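Local coordinates for predicted protein (Acinetobacter sp. RUH2624, PDB 4MEA), which hydrolyses epoxides as a secreted Cif-type enzyme of the alpha/beta hydrolase fold and is thought to act as a virulence factor, at residues 30-42 with 47-59. Numbering follows the deposited sequence. Where two conformers were deposited one is given.
Sequences QYAYAKGLSSKFI and VKLHYVEGGSKGT
Lys40 and Tyr51 form the straightest backbone pair of the antiparallel hairpin at the edge of the alpha/beta hydrolase sheet: Lys40 N reaches Tyr51 O at 2.9 Å, with an N-H...O angle of 172°, and Tyr51 N returns to Lys40 O. Ser38 with Glu53 and Ile42 with Leu49 exchange backbone bonds likewise, while the outward carbonyl of Phe41 takes a water that also meets Tyr51 OH. Lysine suits this exposed site because its stem is apolar and its end charged. Lys40 CB lies over one face of the Tyr51 ring, and the extended chain carries Lys40 NZ into a salt bridge, 2.7 Å from Glu53 OE1. Glu53 OE2 has a second cation, Lys86, so both carboxylate oxygens of this buried acid are paired. At the hairpin's open end, one water accepts from Gly55 N and donates to Gly36 O; glycine suits position 54, where Leu37 CD2 packs against CA. Histidine suits position 50 because its two ring nitrogens serve two partners: ND1 bonds Asp91, and NE2 shares a hydrogen bond with Ser39. Phe41 lays a ring face against His50 CD2, whereas Tyr33 OH turns to Gln97. Ser39 OG, trans to its own amide nitrogen (chi1 173°), thereby reaches the imidazole edge, 2.7 Å from His50 NE2.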
loop_
_atom_site.group_PDB
_atom_site.type_symbol
_atom_site.label_atom_id
_atom_site.label_comp_id
_atom_site.label_asym_id
_atom_site.label_seq_id
_atom_site.Cartn_x
_atom_site.Cartn_y
_atom_site.Cartn_z
ATOM N N GLN A 30 -9.977 -15.444 -20.832
ATOM C CA GLN A 30 -9.801 -16.693 -20.085
ATOM C C GLN A 30 -10.659 -17.831 -20.636
ATOM O O GLN A 30 -10.424 -19.003 -20.325
ATOM C CB GLN A 30 -10.082 -16.505 -18.585
ATOM C CG GLN A 30 -11.527 -16.127 -18.231
ATOM C CD GLN A 30 -11.793 -16.183 -16.739
ATOM O OE1 GLN A 30 -11.156 -16.946 -16.009
ATOM N NE2 GLN A 30 -12.738 -15.371 -16.276
ATOM N N TYR A 31 -11.646 -17.486 -21.457
ATOM C CA TYR A 31 -12.571 -18.488 -21.987
ATOM C C TYR A 31 -12.142 -18.967 -23.369
ATOM O O TYR A 31 -12.770 -19.852 -23.943
ATOM C CB TYR A 31 -13.993 -17.921 -22.069
ATOM C CG TYR A 31 -14.461 -17.235 -20.805
ATOM C CD1 TYR A 31 -14.897 -17.976 -19.712
ATOM C CD2 TYR A 31 -14.483 -15.843 -20.712
ATOM C CE1 TYR A 31 -15.328 -17.348 -18.547
ATOM C CE2 TYR A 31 -14.919 -15.204 -19.558
ATOM C CZ TYR A 31 -15.337 -15.967 -18.474
ATOM O OH TYR A 31 -15.766 -15.350 -17.322
ATOM N N ALA A 32 -11.083 -18.366 -23.907
ATOM C CA ALA A 32 -10.605 -18.721 -25.241
ATOM C C ALA A 32 -9.412 -19.664 -25.166
ATOM O O ALA A 32 -8.385 -19.331 -24.581
ATOM C CB ALA A 32 -10.243 -17.470 -26.039
ATOM N N TYR A 33 -9.555 -20.848 -25.749
ATOM C CA TYR A 33 -8.507 -21.870 -25.762
ATOM C C TYR A 33 -8.160 -22.227 -27.215
ATOM O O TYR A 33 -9.067 -22.535 -27.981
ATOM C CB TYR A 33 -9.012 -23.123 -25.027
ATOM C CG TYR A 33 -9.929 -22.817 -23.852
ATOM C CD1 TYR A 33 -9.411 -22.377 -22.639
ATOM C CD2 TYR A 33 -11.310 -22.960 -23.959
ATOM C CE1 TYR A 33 -10.237 -22.081 -21.561
ATOM C CE2 TYR A 33 -12.148 -22.669 -22.880
ATOM C CZ TYR A 33 -11.598 -22.230 -21.687
ATOM O OH TYR A 33 -12.402 -21.928 -20.611
ATOM N N ALA A 34 -6.881 -22.219 -27.581
ATOM C CA ALA A 34 -6.495 -22.514 -28.961
ATOM C C ALA A 34 -6.679 -23.988 -29.324
ATOM O O ALA A 34 -6.735 -24.854 -28.445
ATOM C CB ALA A 34 -5.062 -22.067 -29.220
ATOM N N LYS A 35 -6.786 -24.268 -30.621
ATOM C CA LYS A 35 -6.930 -25.646 -31.088
ATOM C C LYS A 35 -5.786 -26.488 -30.529
ATOM O O LYS A 35 -4.620 -26.079 -30.576
ATOM C CB LYS A 35 -6.918 -25.715 -32.619
ATOM C CG LYS A 35 -7.140 -27.122 -33.163
ATOM C CD LYS A 35 -6.715 -27.242 -34.617
ATOM C CE LYS A 35 -5.200 -27.173 -34.757
ATOM N NZ LYS A 35 -4.766 -27.388 -36.167
ATOM N N GLY A 36 -6.126 -27.655 -29.991
ATOM C CA GLY A 36 -5.147 -28.510 -29.345
ATOM C C GLY A 36 -5.337 -28.526 -27.838
ATOM O O GLY A 36 -4.908 -29.451 -27.156
ATOM N N LEU A 37 -6.004 -27.499 -27.322
ATOM C CA LEU A 37 -6.184 -27.345 -25.884
ATOM C C LEU A 37 -7.619 -27.658 -25.480
ATOM O O LEU A 37 -8.564 -27.367 -26.216
ATOM C CB LEU A 37 -5.801 -25.923 -25.448
ATOM C CG LEU A 37 -4.357 -25.534 -25.780
ATOM C CD1 LEU A 37 -4.015 -24.101 -25.332
ATOM C CD2 LEU A 37 -3.399 -26.536 -25.160
ATOM N N SER A 38 -7.782 -28.258 -24.310
ATOM C CA SER A 38 -9.113 -28.545 -23.807
ATOM C C SER A 38 -9.295 -27.940 -22.426
ATOM O O SER A 38 -8.403 -28.031 -21.584
ATOM C CB SER A 38 -9.343 -30.057 -23.749
ATOM O OG SER A 38 -8.995 -30.652 -24.987
ATOM N N SER A 39 -10.458 -27.328 -22.212
ATOM C CA SER A 39 -10.839 -26.765 -20.924
ATOM C C SER A 39 -11.603 -27.802 -20.110
ATOM O O SER A 39 -12.568 -28.390 -20.592
ATOM C CB SER A 39 -11.702 -25.522 -21.134
ATOM O OG SER A 39 -12.226 -25.051 -19.908
ATOM N N LYS A 40 -11.166 -28.033 -18.877
ATOM C CA LYS A 40 -11.778 -29.051 -18.032
ATOM C C LYS A 40 -11.836 -28.585 -16.592
ATOM O O LYS A 40 -11.211 -27.594 -16.232
ATOM C CB LYS A 40 -10.966 -30.345 -18.092
ATOM C CG LYS A 40 -10.863 -30.957 -19.469
ATOM C CD LYS A 40 -10.137 -32.277 -19.400
ATOM C CE LYS A 40 -9.896 -32.841 -20.783
ATOM N NZ LYS A 40 -9.326 -34.217 -20.713
ATOM N N PHE A 41 -12.576 -29.320 -15.767
ATOM C CA PHE A 41 -12.668 -29.023 -14.349
ATOM C C PHE A 41 -12.383 -30.279 -13.535
ATOM O O PHE A 41 -12.630 -31.397 -13.990
ATOM C CB PHE A 41 -14.054 -28.480 -14.000
ATOM C CG PHE A 41 -14.375 -27.162 -14.650
ATOM C CD1 PHE A 41 -14.249 -25.978 -13.943
ATOM C CD2 PHE A 41 -14.807 -27.109 -15.968
ATOM C CE1 PHE A 41 -14.552 -24.756 -14.535
ATOM C CE2 PHE A 41 -15.104 -25.895 -16.566
ATOM C CZ PHE A 41 -14.981 -24.716 -15.844
ATOM N N ILE A 42 -11.861 -30.094 -12.327
ATOM C CA ILE A 42 -11.582 -31.224 -11.454
ATOM C C ILE A 42 -11.713 -30.854 -9.984
ATOM O O ILE A 42 -11.253 -29.794 -9.548
ATOM C CB ILE A 42 -10.184 -31.822 -11.711
ATOM C CG1 ILE A 42 -10.039 -33.150 -10.959
ATOM C CG2 ILE A 42 -9.095 -30.832 -11.305
ATOM C CD1 ILE A 42 -8.797 -33.925 -11.307
ATOM N N VAL A 47 -12.742 -28.393 -3.664
ATOM C CA VAL A 47 -12.604 -27.182 -4.474
ATOM C C VAL A 47 -12.580 -27.581 -5.941
ATOM O O VAL A 47 -11.751 -28.403 -6.354
ATOM C CB VAL A 47 -11.311 -26.387 -4.137
ATOM C CG1 VAL A 47 -11.162 -25.171 -5.060
ATOM C CG2 VAL A 47 -11.309 -25.945 -2.671
ATOM N N LYS A 48 -13.503 -27.022 -6.724
ATOM C CA LYS A 48 -13.529 -27.289 -8.156
ATOM C C LYS A 48 -12.518 -26.410 -8.897
ATOM O O LYS A 48 -12.683 -25.184 -8.994
ATOM C CB LYS A 48 -14.933 -27.101 -8.738
ATOM C CG LYS A 48 -15.056 -27.658 -10.162
ATOM C CD LYS A 48 -16.478 -27.582 -10.686
ATOM C CE LYS A 48 -17.384 -28.575 -9.971
ATOM N NZ LYS A 48 -18.738 -28.603 -10.594
ATOM N N LEU A 49 -11.467 -27.040 -9.406
ATOM C CA LEU A 49 -10.439 -26.315 -10.150
ATOM C C LEU A 49 -10.697 -26.367 -11.652
ATOM O O LEU A 49 -11.094 -27.404 -12.200
ATOM C CB LEU A 49 -9.050 -26.892 -9.857
ATOM C CG LEU A 49 -8.549 -26.932 -8.412
ATOM C CD1 LEU A 49 -7.264 -27.732 -8.356
ATOM C CD2 LEU A 49 -8.332 -25.534 -7.844
ATOM N N HIS A 50 -10.485 -25.235 -12.314
ATOM C CA HIS A 50 -10.481 -25.199 -13.772
ATOM C C HIS A 50 -9.046 -25.353 -14.268
ATOM O O HIS A 50 -8.107 -24.808 -13.681
ATOM C CB HIS A 50 -11.092 -23.891 -14.289
ATOM C CG HIS A 50 -10.924 -23.682 -15.764
ATOM N ND1 HIS A 50 -10.134 -22.681 -16.289
ATOM C CD2 HIS A 50 -11.450 -24.341 -16.825
ATOM C CE1 HIS A 50 -10.181 -22.732 -17.609
ATOM N NE2 HIS A 50 -10.970 -23.733 -17.960
ATOM N N TYR A 51 -8.866 -26.106 -15.342
ATOM C CA TYR A 51 -7.559 -26.175 -15.966
ATOM C C TYR A 51 -7.708 -26.348 -17.463
ATOM O O TYR A 51 -8.794 -26.654 -17.961
ATOM C CB TYR A 51 -6.719 -27.304 -15.364
ATOM C CG TYR A 51 -7.236 -28.714 -15.624
ATOM C CD1 TYR A 51 -6.681 -29.503 -16.631
ATOM C CD2 TYR A 51 -8.255 -29.259 -14.852
ATOM C CE1 TYR A 51 -7.139 -30.802 -16.871
ATOM C CE2 TYR A 51 -8.729 -30.556 -15.089
ATOM C CZ TYR A 51 -8.155 -31.318 -16.093
ATOM O OH TYR A 51 -8.607 -32.595 -16.333
ATOM N N VAL A 52 -6.604 -26.147 -18.164
ATOM C CA VAL A 52 -6.531 -26.316 -19.601
ATOM C C VAL A 52 -5.326 -27.199 -19.872
ATOM O O VAL A 52 -4.266 -27.013 -19.272
ATOM C CB VAL A 52 -6.356 -24.944 -20.300
ATOM C CG1 VAL A 52 -6.106 -25.115 -21.791
ATOM C CG2 VAL A 52 -7.579 -24.071 -20.040
ATOM N N GLU A 53 -5.486 -28.178 -20.757
ATOM C CA GLU A 53 -4.386 -29.078 -21.065
ATOM C C GLU A 53 -4.265 -29.336 -22.560
ATOM O O GLU A 53 -5.207 -29.135 -23.324
ATOM C CB GLU A 53 -4.541 -30.405 -20.313
ATOM C CG GLU A 53 -5.675 -31.265 -20.828
ATOM C CD GLU A 53 -5.884 -32.528 -20.008
ATOM O OE1 GLU A 53 -6.962 -33.140 -20.147
ATOM O OE2 GLU A 53 -4.982 -32.909 -19.230
ATOM N N GLY A 54 -3.083 -29.777 -22.970
ATOM C CA GLY A 54 -2.829 -30.075 -24.362
ATOM C C GLY A 54 -1.718 -31.094 -24.426
ATOM O O GLY A 54 -1.048 -31.348 -23.424
ATOM N N GLY A 55 -1.529 -31.685 -25.600
ATOM C CA GLY A 55 -0.531 -32.722 -25.773
ATOM C C GLY A 55 -0.910 -34.042 -25.124
ATOM O O GLY A 55 -2.041 -34.236 -24.680
ATOM N N SER A 56 0.048 -34.958 -25.071
ATOM C CA SER A 56 -0.182 -36.273 -24.481
ATOM C C SER A 56 1.126 -36.889 -24.014
ATOM O O SER A 56 1.333 -37.103 -22.823
ATOM C CB SER A 56 -0.848 -37.199 -25.495
ATOM O OG SER A 56 -0.064 -37.269 -26.673
ATOM N N LYS A 57 2.015 -37.170 -24.958
ATOM C CA LYS A 57 3.285 -37.807 -24.629
ATOM C C LYS A 57 4.320 -36.779 -24.182
ATOM O O LYS A 57 4.204 -35.594 -24.496
ATOM C CB LYS A 57 3.800 -38.624 -25.816
ATOM C CG LYS A 57 2.844 -39.735 -26.237
ATOM C CD LYS A 57 3.469 -40.698 -27.240
ATOM C CE LYS A 57 2.485 -41.801 -27.612
ATOM N NZ LYS A 57 3.129 -42.898 -28.388
ATOM N N GLY A 58 5.321 -37.234 -23.432
ATOM C CA GLY A 58 6.389 -36.356 -22.992
ATOM C C GLY A 58 6.202 -35.915 -21.557
ATOM O O GLY A 58 5.081 -35.887 -21.046
ATOM N N THR A 59 7.303 -35.571 -20.903
ATOM C CA THR A 59 7.246 -35.147 -19.511
ATOM C C THR A 59 6.226 -34.034 -19.357
ATOM O O THR A 59 6.302 -33.017 -20.054
ATOM C CB THR A 59 8.609 -34.639 -19.036
ATOM O OG1 THR A 59 9.576 -35.678 -19.205
ATOM C CG2 THR A 59 8.550 -34.215 -17.569
HETATM O O HOH W 1 -3.156 -31.431 -27.814
HETATM O O HOH W 2 -6.626 -31.052 -25.713
HETATM O O HOH W 3 -10.941 -33.516 -15.301
#